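PDB 3SZP: transcriptional regulator, LysR family from Vibrio cholerae, which probably binds specific DNA sequences as a winged helix-turn-helix transcription factor and activates virulence genes of the bacterium. Local coordinates for residues 91-96 with 276-281; 150-155 with 265-270; 126-131 with 190-195. All blocks are in the same frame, centred on the assembly; numbering follows the deposited sequence.

Contact 1: 91-96 with 276-281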
loop_
_atom_site.group_PDB
_atom_site.type_symbol
_atom_site.label_atom_id
_atom_site.label_comp_id
_atom_site.label_asym_id
_atom_site.label_seq_id
_atom_site.Cartn_x
_atom_site.Cartn_y
_atom_site.Cartn_z
ATOM N N GLY A 91 -24.937 26.949 -24.976
ATOM C CA GLY A 91 -23.739 26.621 -24.232
ATOM C C GLY A 91 -24.017 25.709 -23.046
ATOM O O GLY A 91 -25.165 25.390 -22.722
ATOM N N ARG A 92 -22.945 25.284 -22.391
ATOM C CA ARG A 92 -23.055 24.407 -21.241
ATOM C C ARG A 92 -22.948 25.218 -19.963
ATOM O O ARG A 92 -22.200 26.183 -19.891
ATOM C CB ARG A 92 -21.950 23.354 -21.277
ATOM C CG ARG A 92 -22.078 22.276 -20.214
ATOM C CD ARG A 92 -20.702 21.751 -19.816
ATOM N NE ARG A 92 -19.871 22.815 -19.255
ATOM C CZ ARG A 92 -18.570 22.700 -19.008
ATOM N NH1 ARG A 92 -17.935 21.561 -19.270
ATOM N NH2 ARG A 92 -17.901 23.729 -18.499
ATOM N N ILE A 93 -23.710 24.835 -18.953
ATOM C CA ILE A 93 -23.543 25.442 -17.647
ATOM C C ILE A 93 -23.235 24.366 -16.603
ATOM O O ILE A 93 -23.753 23.248 -16.653
ATOM C CB ILE A 93 -24.752 26.317 -17.246
ATOM C CG1 ILE A 93 -25.951 25.474 -16.840
ATOM C CG2 ILE A 93 -25.147 27.257 -18.385
ATOM C CD1 ILE A 93 -27.210 26.312 -16.625
ATOM N N ARG A 94 -22.364 24.706 -15.667
ATOM C CA ARG A 94 -21.889 23.736 -14.696
ATOM C C ARG A 94 -22.443 24.070 -13.314
ATOM O O ARG A 94 -22.252 25.178 -12.798
ATOM C CB ARG A 94 -20.368 23.738 -14.694
ATOM C CG ARG A 94 -19.742 22.493 -14.131
ATOM C CD ARG A 94 -18.243 22.454 -14.465
ATOM N NE ARG A 94 -17.623 21.237 -13.963
ATOM C CZ ARG A 94 -16.859 21.186 -12.880
ATOM N NH1 ARG A 94 -16.624 22.295 -12.188
ATOM N NH2 ARG A 94 -16.322 20.029 -12.495
ATOM N N ILE A 95 -23.142 23.103 -12.729
ATOM C CA ILE A 95 -23.843 23.294 -11.475
ATOM C C ILE A 95 -23.398 22.268 -10.436
ATOM O O ILE A 95 -23.246 21.082 -10.758
ATOM C CB ILE A 95 -25.349 23.128 -11.697
ATOM C CG1 ILE A 95 -25.827 24.114 -12.757
ATOM C CG2 ILE A 95 -26.114 23.311 -10.391
ATOM C CD1 ILE A 95 -27.258 23.909 -13.163
ATOM N N SER A 96 -23.187 22.725 -9.201
ATOM C CA SER A 96 -22.952 21.834 -8.072
ATOM C C SER A 96 -24.197 21.853 -7.185
ATOM O O SER A 96 -24.828 22.899 -7.022
ATOM C CB SER A 96 -21.718 22.283 -7.278
ATOM O OG SER A 96 -21.636 21.644 -6.016
ATOM N N GLU A 276 -25.101 35.084 -21.014
ATOM C CA GLU A 276 -26.556 35.017 -21.100
ATOM C C GLU A 276 -27.106 33.675 -20.615
ATOM O O GLU A 276 -28.122 33.626 -19.921
ATOM C CB GLU A 276 -27.024 35.311 -22.533
ATOM C CG GLU A 276 -28.528 35.497 -22.671
ATOM C CD GLU A 276 -28.960 35.891 -24.085
ATOM O OE1 GLU A 276 -28.260 36.708 -24.739
ATOM O OE2 GLU A 276 -30.010 35.382 -24.546
ATOM N N LYS A 277 -26.429 32.593 -20.983
ATOM C CA LYS A 277 -26.880 31.246 -20.646
ATOM C C LYS A 277 -27.030 31.080 -19.138
ATOM O O LYS A 277 -27.982 30.457 -18.668
ATOM C CB LYS A 277 -25.929 30.184 -21.211
ATOM C CG LYS A 277 -24.542 30.193 -20.589
ATOM C CD LYS A 277 -23.584 29.227 -21.285
ATOM C CE LYS A 277 -22.213 29.268 -20.625
ATOM N NZ LYS A 277 -21.140 28.642 -21.448
ATOM N N VAL A 278 -26.100 31.656 -18.379
ATOM C CA VAL A 278 -26.163 31.571 -16.921
ATOM C C VAL A 278 -27.203 32.547 -16.353
ATOM O O VAL A 278 -27.939 32.205 -15.426
ATOM C CB VAL A 278 -24.778 31.802 -16.285
ATOM C CG1 VAL A 278 -24.837 31.593 -14.789
ATOM C CG2 VAL A 278 -23.734 30.864 -16.920
ATOM N N ARG A 279 -27.272 33.750 -16.920
ATOM C CA ARG A 279 -28.282 34.730 -16.513
ATOM C C ARG A 279 -29.701 34.182 -16.657
ATOM O O ARG A 279 -30.512 34.319 -15.757
ATOM C CB ARG A 279 -28.152 36.037 -17.308
ATOM C CG ARG A 279 -26.958 36.899 -16.922
ATOM C CD ARG A 279 -27.095 38.334 -17.462
ATOM N NE ARG A 279 -27.429 38.361 -18.886
ATOM C CZ ARG A 279 -26.555 38.605 -19.857
ATOM N NH1 ARG A 279 -25.285 38.861 -19.562
ATOM N NH2 ARG A 279 -26.949 38.609 -21.126
ATOM N N LEU A 280 -29.997 33.581 -17.803
ATOM C CA LEU A 280 -31.286 32.942 -18.028
ATOM C C LEU A 280 -31.579 31.883 -16.956
ATOM O O LEU A 280 -32.683 31.808 -16.404
ATOM C CB LEU A 280 -31.312 32.301 -19.416
ATOM C CG LEU A 280 -31.343 33.258 -20.610
ATOM C CD1 LEU A 280 -31.185 32.517 -21.940
ATOM C CD2 LEU A 280 -32.615 34.083 -20.602
ATOM N N PHE A 281 -30.586 31.060 -16.661
ATOM C CA PHE A 281 -30.755 30.048 -15.636
ATOM C C PHE A 281 -31.065 30.689 -14.286
ATOM O O PHE A 281 -32.052 30.360 -13.633
ATOM C CB PHE A 281 -29.514 29.157 -15.532
ATOM C CG PHE A 281 -29.645 28.072 -14.505
ATOM C CD1 PHE A 281 -30.379 26.923 -14.780
ATOM C CD2 PHE A 281 -29.056 28.208 -13.254
ATOM C CE1 PHE A 281 -30.510 25.918 -13.819
ATOM C CE2 PHE A 281 -29.178 27.204 -12.292
ATOM C CZ PHE A 281 -29.905 26.066 -12.577
#
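Ile93 meets the helix with two of its branches. CG2 lies 3.7 Å from Lys277 CG, the two chains passing head to tail, and it also reaches Val278 CG2 at 4.1 Å. CG1 sits between the backbone N and the carbonyl carbon (chi1 75°), which carries CD1 the other way, to 3.7 Å from Phe281 CG. Phe281 CG is anti to the backbone N (chi1 -179°), and this sends the ring toward both isoleucines. Its far end belongs to Ile95, whose CD1 comes within 3.5 Å of Phe281 CZ. Strand 91-98 here carries helix 276-287 on one side of the sheet, a strand-helix layer of the alpha/beta, periplasmic-binding-protein-like effector domain of LysR regulators; the segment axes pass 8.7 Å apart at 54°. Phe113 of helix 102-116 packs edge-to-face on Phe281, and Phe142 of strand 140-144 touches both Ile95 and Phe281. At the more open end, Lys277 runs extended beyond CG across Gly91, its CD 3.9 Å from Gly91 CA, and its NZ makes a weak 3.1 Å hydrogen bond to Arg92 O. Arg92 CB points away from the helix, and its side chain packs on Arg212 of the second subunit.

Contact 2: 150-155 with 265-270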
loop_
_atom_site.group_PDB
_atom_site.type_symbol
_atom_site.label_atom_id
_atom_site.label_comp_id
_atom_site.label_asym_id
_atom_site.label_seq_id
_atom_site.Cartn_x
_atom_site.Cartn_y
_atom_site.Cartn_z
ATOM N N SER A 150 -17.631 34.108 0.803
ATOM C CA SER A 150 -16.563 34.533 -0.095
ATOM C C SER A 150 -16.960 34.697 -1.565
ATOM O O SER A 150 -17.328 33.733 -2.235
ATOM C CB SER A 150 -15.356 33.592 0.034
ATOM O OG SER A 150 -15.741 32.232 -0.096
ATOM N N SER A 151 -16.882 35.938 -2.040
ATOM C CA SER A 151 -16.916 36.256 -3.470
ATOM C C SER A 151 -18.136 35.728 -4.209
ATOM O O SER A 151 -18.062 35.445 -5.407
ATOM C CB SER A 151 -15.657 35.720 -4.159
ATOM O OG SER A 151 -15.772 34.328 -4.410
ATOM N N LEU A 152 -19.260 35.602 -3.518
ATOM C CA LEU A 152 -20.425 34.988 -4.145
ATOM C C LEU A 152 -21.755 35.599 -3.737
ATOM O O LEU A 152 -22.024 35.797 -2.553
ATOM C CB LEU A 152 -20.441 33.484 -3.882
ATOM C CG LEU A 152 -19.606 32.633 -4.840
ATOM C CD1 LEU A 152 -19.696 31.178 -4.435
ATOM C CD2 LEU A 152 -20.068 32.817 -6.282
ATOM N N ILE A 153 -22.579 35.901 -4.735
ATOM C CA ILE A 153 -23.966 36.270 -4.484
ATOM C C ILE A 153 -24.707 35.036 -3.997
ATOM O O ILE A 153 -24.629 33.969 -4.606
ATOM C CB ILE A 153 -24.669 36.799 -5.747
ATOM C CG1 ILE A 153 -23.836 37.903 -6.393
ATOM C CG2 ILE A 153 -26.053 37.330 -5.397
ATOM C CD1 ILE A 153 -23.553 39.036 -5.455
ATOM N N ALA A 154 -25.422 35.184 -2.890
ATOM C CA ALA A 154 -26.217 34.093 -2.352
ATOM C C ALA A 154 -27.686 34.472 -2.388
ATOM O O ALA A 154 -28.047 35.611 -2.114
ATOM C CB ALA A 154 -25.793 33.796 -0.932
ATOM N N ARG A 155 -28.533 33.511 -2.712
ATOM C CA ARG A 155 -29.965 33.736 -2.692
ATOM C C ARG A 155 -30.703 32.543 -2.100
ATOM O O ARG A 155 -30.519 31.419 -2.551
ATOM C CB ARG A 155 -30.471 33.979 -4.100
ATOM C CG ARG A 155 -31.953 34.140 -4.134
ATOM C CD ARG A 155 -32.435 34.439 -5.515
ATOM N NE ARG A 155 -33.697 35.151 -5.437
ATOM C CZ ARG A 155 -33.829 36.453 -5.642
ATOM N NH1 ARG A 155 -32.772 37.185 -5.956
ATOM N NH2 ARG A 155 -35.021 37.010 -5.537
ATOM N N TYR A 265 -29.777 27.508 -0.558
ATOM C CA TYR A 265 -29.271 28.666 -1.269
ATOM C C TYR A 265 -28.794 28.335 -2.678
ATOM O O TYR A 265 -28.296 27.233 -2.937
ATOM C CB TYR A 265 -28.092 29.297 -0.523
ATOM C CG TYR A 265 -28.437 29.961 0.785
ATOM C CD1 TYR A 265 -28.886 31.273 0.827
ATOM C CD2 TYR A 265 -28.298 29.277 1.981
ATOM C CE1 TYR A 265 -29.192 31.884 2.032
ATOM C CE2 TYR A 265 -28.613 29.873 3.194
ATOM C CZ TYR A 265 -29.056 31.171 3.209
ATOM O OH TYR A 265 -29.339 31.756 4.413
ATOM N N MET A 266 -28.947 29.314 -3.568
ATOM C CA MET A 266 -28.279 29.348 -4.854
ATOM C C MET A 266 -27.195 30.410 -4.772
ATOM O O MET A 266 -27.450 31.517 -4.316
ATOM C CB MET A 266 -29.260 29.728 -5.959
ATOM C CG MET A 266 -28.617 30.036 -7.309
ATOM S SD MET A 266 -29.826 30.189 -8.667
ATOM C CE MET A 266 -30.887 31.471 -7.994
ATOM N N LEU A 267 -25.984 30.065 -5.198
ATOM C CA LEU A 267 -24.878 31.000 -5.172
ATOM C C LEU A 267 -24.335 31.115 -6.578
ATOM O O LEU A 267 -24.330 30.133 -7.318
ATOM C CB LEU A 267 -23.768 30.511 -4.238
ATOM C CG LEU A 267 -24.118 29.837 -2.907
ATOM C CD1 LEU A 267 -22.863 29.866 -2.033
ATOM C CD2 LEU A 267 -25.237 30.542 -2.184
ATOM N N TYR A 268 -23.895 32.317 -6.943
ATOM C CA TYR A 268 -23.351 32.583 -8.269
ATOM C C TYR A 268 -22.544 33.862 -8.269
ATOM O O TYR A 268 -22.696 34.699 -7.385
ATOM C CB TYR A 268 -24.471 32.711 -9.296
ATOM C CG TYR A 268 -25.560 33.694 -8.906
ATOM C CD1 TYR A 268 -26.561 33.332 -8.014
ATOM C CD2 TYR A 268 -25.585 34.976 -9.432
ATOM C CE1 TYR A 268 -27.560 34.216 -7.659
ATOM C CE2 TYR A 268 -26.579 35.871 -9.082
ATOM C CZ TYR A 268 -27.566 35.483 -8.196
ATOM O OH TYR A 268 -28.560 36.373 -7.839
ATOM N N ASN A 269 -21.680 34.009 -9.267
ATOM C CA ASN A 269 -20.967 35.256 -9.490
ATOM C C ASN A 269 -21.917 36.328 -10.023
ATOM O O ASN A 269 -22.830 36.028 -10.796
ATOM C CB ASN A 269 -19.817 35.027 -10.463
ATOM C CG ASN A 269 -18.649 34.297 -9.824
ATOM O OD1 ASN A 269 -17.671 34.924 -9.414
ATOM N ND2 ASN A 269 -18.745 32.964 -9.732
ATOM N N HIS A 270 -21.707 37.572 -9.604
ATOM C CA HIS A 270 -22.600 38.668 -9.977
ATOM C C HIS A 270 -22.973 38.599 -11.449
ATOM O O HIS A 270 -22.151 38.242 -12.287
ATOM C CB HIS A 270 -21.978 40.030 -9.665
ATOM C CG HIS A 270 -22.896 41.181 -9.940
ATOM N ND1 HIS A 270 -24.131 41.309 -9.338
ATOM C CD2 HIS A 270 -22.772 42.244 -10.769
ATOM C CE1 HIS A 270 -24.720 42.407 -9.775
ATOM N NE2 HIS A 270 -23.917 42.993 -10.644
#
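Ile153 lies against Tyr268, its partner in a hydrogen-bonded antiparallel pair, and covers part of one face of the tyrosine ring. Its CB stands 4.0 Å from the centroid of the Tyr268 ring, 14° off the normal, a CH-pi contact, and 3.3 Å from Tyr268 O. From CB the side chain forks. CG2, anti to the backbone N, reaches beyond the rim to the hydroxyl end, 3.6 Å from Tyr268 OH; CG1 turns toward the loop that follows the other strand, 3.5 Å from Tyr268 O and close to His270 N, and carries CD1 on past the strand end. The ring can lie under this fork because Tyr268 CG sits between its own N and carbonyl carbon (chi1 52°). On the same face Arg155 and Met266 run side by side, while Ala154 CB meets Leu267 CD2 at 3.5 Å on the opposite face. Strand 153-166 borders strand 262-268 in the sheet of one alpha/beta half of the LysR effector domain, with 140-144 on its other side. Two reciprocal pairs of N-H...O bonds join the backbones; the straightest, Met266 N to Arg155 O, is 2.8 Å with 168° at the hydrogen. Leu267 CA adds a 3.0 Å CA-H...O contact to Ile153 O, which also accepts from Tyr268 N. The backbone thus supplies the polar grip; the side chains add mainly apolar and CH-pi contact.

Contact 3: 126-131 with 190-195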
loop_
_atom_site.group_PDB
_atom_site.type_symbol
_atom_site.label_atom_id
_atom_site.label_comp_id
_atom_site.label_asym_id
_atom_site.label_seq_id
_atom_site.Cartn_x
_atom_site.Cartn_y
_atom_site.Cartn_z
ATOM N N MET A 126 -23.249 16.288 -8.011
ATOM C CA MET A 126 -23.793 16.199 -6.664
ATOM C C MET A 126 -22.744 15.793 -5.651
ATOM O O MET A 126 -21.945 14.894 -5.905
ATOM C CB MET A 126 -24.933 15.191 -6.611
ATOM C CG MET A 126 -26.273 15.846 -6.685
ATOM S SD MET A 126 -27.018 15.451 -8.255
ATOM C CE MET A 126 -27.355 13.712 -7.933
ATOM N N SER A 127 -22.768 16.432 -4.488
ATOM C CA SER A 127 -21.908 16.008 -3.378
ATOM C C SER A 127 -22.514 16.393 -2.032
ATOM O O SER A 127 -23.300 17.327 -1.945
ATOM C CB SER A 127 -20.524 16.642 -3.516
ATOM O OG SER A 127 -20.679 18.028 -3.777
ATOM N N ASN A 128 -22.136 15.672 -0.980
ATOM C CA ASN A 128 -22.527 16.071 0.363
ATOM C C ASN A 128 -21.931 17.456 0.614
ATOM O O ASN A 128 -20.998 17.868 -0.083
ATOM C CB ASN A 128 -22.039 15.050 1.384
ATOM C CG ASN A 128 -20.524 15.002 1.483
ATOM O OD1 ASN A 128 -19.820 15.511 0.610
ATOM N ND2 ASN A 128 -20.014 14.392 2.549
ATOM N N GLN A 129 -22.484 18.194 1.567
ATOM C CA GLN A 129 -21.956 19.517 1.887
ATOM C C GLN A 129 -20.435 19.456 1.972
ATOM O O GLN A 129 -19.727 19.990 1.116
ATOM C CB GLN A 129 -22.517 19.995 3.224
ATOM C CG GLN A 129 -24.022 19.838 3.356
ATOM C CD GLN A 129 -24.504 20.051 4.778
ATOM O OE1 GLN A 129 -23.711 20.062 5.724
ATOM N NE2 GLN A 129 -25.811 20.221 4.936
ATOM N N ALA A 130 -19.961 18.797 3.027
ATOM C CA ALA A 130 -18.547 18.501 3.243
ATOM C C ALA A 130 -17.581 19.563 2.723
ATOM O O ALA A 130 -17.693 20.744 3.057
ATOM C CB ALA A 130 -18.201 17.134 2.668
ATOM N N ASP A 131 -16.625 19.125 1.909
ATOM C CA ASP A 131 -15.557 19.990 1.412
ATOM C C ASP A 131 -16.119 21.230 0.718
ATOM O O ASP A 131 -17.215 21.195 0.151
ATOM C CB ASP A 131 -14.646 19.218 0.450
ATOM C CG ASP A 131 -14.360 17.798 0.922
ATOM O OD1 ASP A 131 -14.949 16.852 0.354
ATOM O OD2 ASP A 131 -13.544 17.624 1.856
ATOM N N LYS A 190 -30.123 6.772 10.726
ATOM C CA LYS A 190 -29.570 8.102 10.514
ATOM C C LYS A 190 -28.787 8.206 9.210
ATOM O O LYS A 190 -27.973 7.331 8.881
ATOM C CB LYS A 190 -28.695 8.524 11.701
ATOM C CG LYS A 190 -29.372 8.409 13.101
ATOM C CD LYS A 190 -28.530 9.141 14.135
ATOM C CE LYS A 190 -29.106 9.152 15.541
ATOM N NZ LYS A 190 -28.213 9.969 16.432
ATOM N N GLY A 191 -29.040 9.285 8.483
ATOM C CA GLY A 191 -28.329 9.585 7.257
ATOM C C GLY A 191 -27.666 10.943 7.305
ATOM O O GLY A 191 -28.206 11.910 7.867
ATOM N N TYR A 192 -26.472 11.021 6.720
ATOM C CA TYR A 192 -25.737 12.273 6.697
ATOM C C TYR A 192 -26.562 13.259 5.883
ATOM O O TYR A 192 -27.112 12.881 4.857
ATOM C CB TYR A 192 -24.358 12.051 6.057
ATOM C CG TYR A 192 -23.549 13.315 5.949
ATOM C CD1 TYR A 192 -23.761 14.190 4.896
ATOM C CD2 TYR A 192 -22.585 13.647 6.903
ATOM C CE1 TYR A 192 -23.044 15.358 4.782
ATOM C CE2 TYR A 192 -21.850 14.835 6.793
ATOM C CZ TYR A 192 -22.096 15.674 5.727
ATOM O OH TYR A 192 -21.420 16.858 5.568
ATOM N N PRO A 193 -26.638 14.533 6.303
ATOM C CA PRO A 193 -25.954 15.179 7.433
ATOM C C PRO A 193 -26.769 15.237 8.720
ATOM O O PRO A 193 -26.477 16.076 9.578
ATOM C CB PRO A 193 -25.723 16.606 6.924
ATOM C CG PRO A 193 -26.924 16.865 6.016
ATOM C CD PRO A 193 -27.333 15.514 5.440
ATOM N N LEU A 194 -27.773 14.390 8.870
ATOM C CA LEU A 194 -28.591 14.444 10.083
ATOM C C LEU A 194 -28.222 13.269 10.988
ATOM O O LEU A 194 -28.989 12.314 11.152
ATOM C CB LEU A 194 -30.084 14.420 9.735
ATOM C CG LEU A 194 -30.537 15.500 8.735
ATOM C CD1 LEU A 194 -31.977 15.261 8.311
ATOM C CD2 LEU A 194 -30.377 16.899 9.338
ATOM N N LEU A 195 -27.031 13.353 11.565
ATOM C CA LEU A 195 -26.514 12.285 12.404
ATOM C C LEU A 195 -26.701 12.624 13.878
ATOM O O LEU A 195 -27.039 11.758 14.687
ATOM C CB LEU A 195 -25.037 12.030 12.089
ATOM C CG LEU A 195 -24.782 11.688 10.621
ATOM C CD1 LEU A 195 -23.300 11.469 10.369
ATOM C CD2 LEU A 195 -25.587 10.471 10.188
#
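Asn128 and Tyr192 meet just past their strands, both with extended backbones, and the nearest CA atoms, those of Asn128 and Pro193, are 7.9 Å apart. The two loops face each other across the cleft between the halves of a periplasmic-binding-protein-like domain, one following strand 120-127 and the other strand 188-191. Gly191-Leu194 is a type VI beta turn, with a cis peptide bond before Pro193 and Leu194 N bonded to Gly191 O at 2.7 Å. Tyr192 CG stands anti to the backbone N (chi1 178°), sending the ring out toward the facing loop. There Asn128 crosses it at about a right angle, with CB 3.6 Å from Tyr192 CE1 and ND2 above the ring near CE1 and CZ; the amide and ring planes are 47° apart. Pro193 CB packs over the opposite face of this tyrosine, toward its rim. Asn100 ND2 donates a hydrogen bond to Tyr192 O. Gln129, poorly ordered, is extended beyond CG and crosses Pro193 at about a right angle, bringing its amide to the proline ring. The contact is small and made by van der Waals approach; across it, Gln129 NE2 lies 3.7 Å from Pro193 CG.

All three contacts belong to the substrate-binding (effector) domain of the regulator. Contacts 1 and 2 have centres 14 Å apart and share the sheet of one half, through strands 91-98, 140-144 and 262-268. Strand 262-268 of contact 2 leads into helix 276-287 of contact 1, and that helix also touches Met266 and Tyr268. The centre of contact 3 is about 25 Å from that of contact 1 and about 21 Å from that of contact 2, beyond the end of strand 120-127, the parallel neighbour of 91-98. Along the chain both contacts 2 and 3 are nested within the loop closed by contact 1, and they cross each other. Contact 3 probably spans the cleft to the other half.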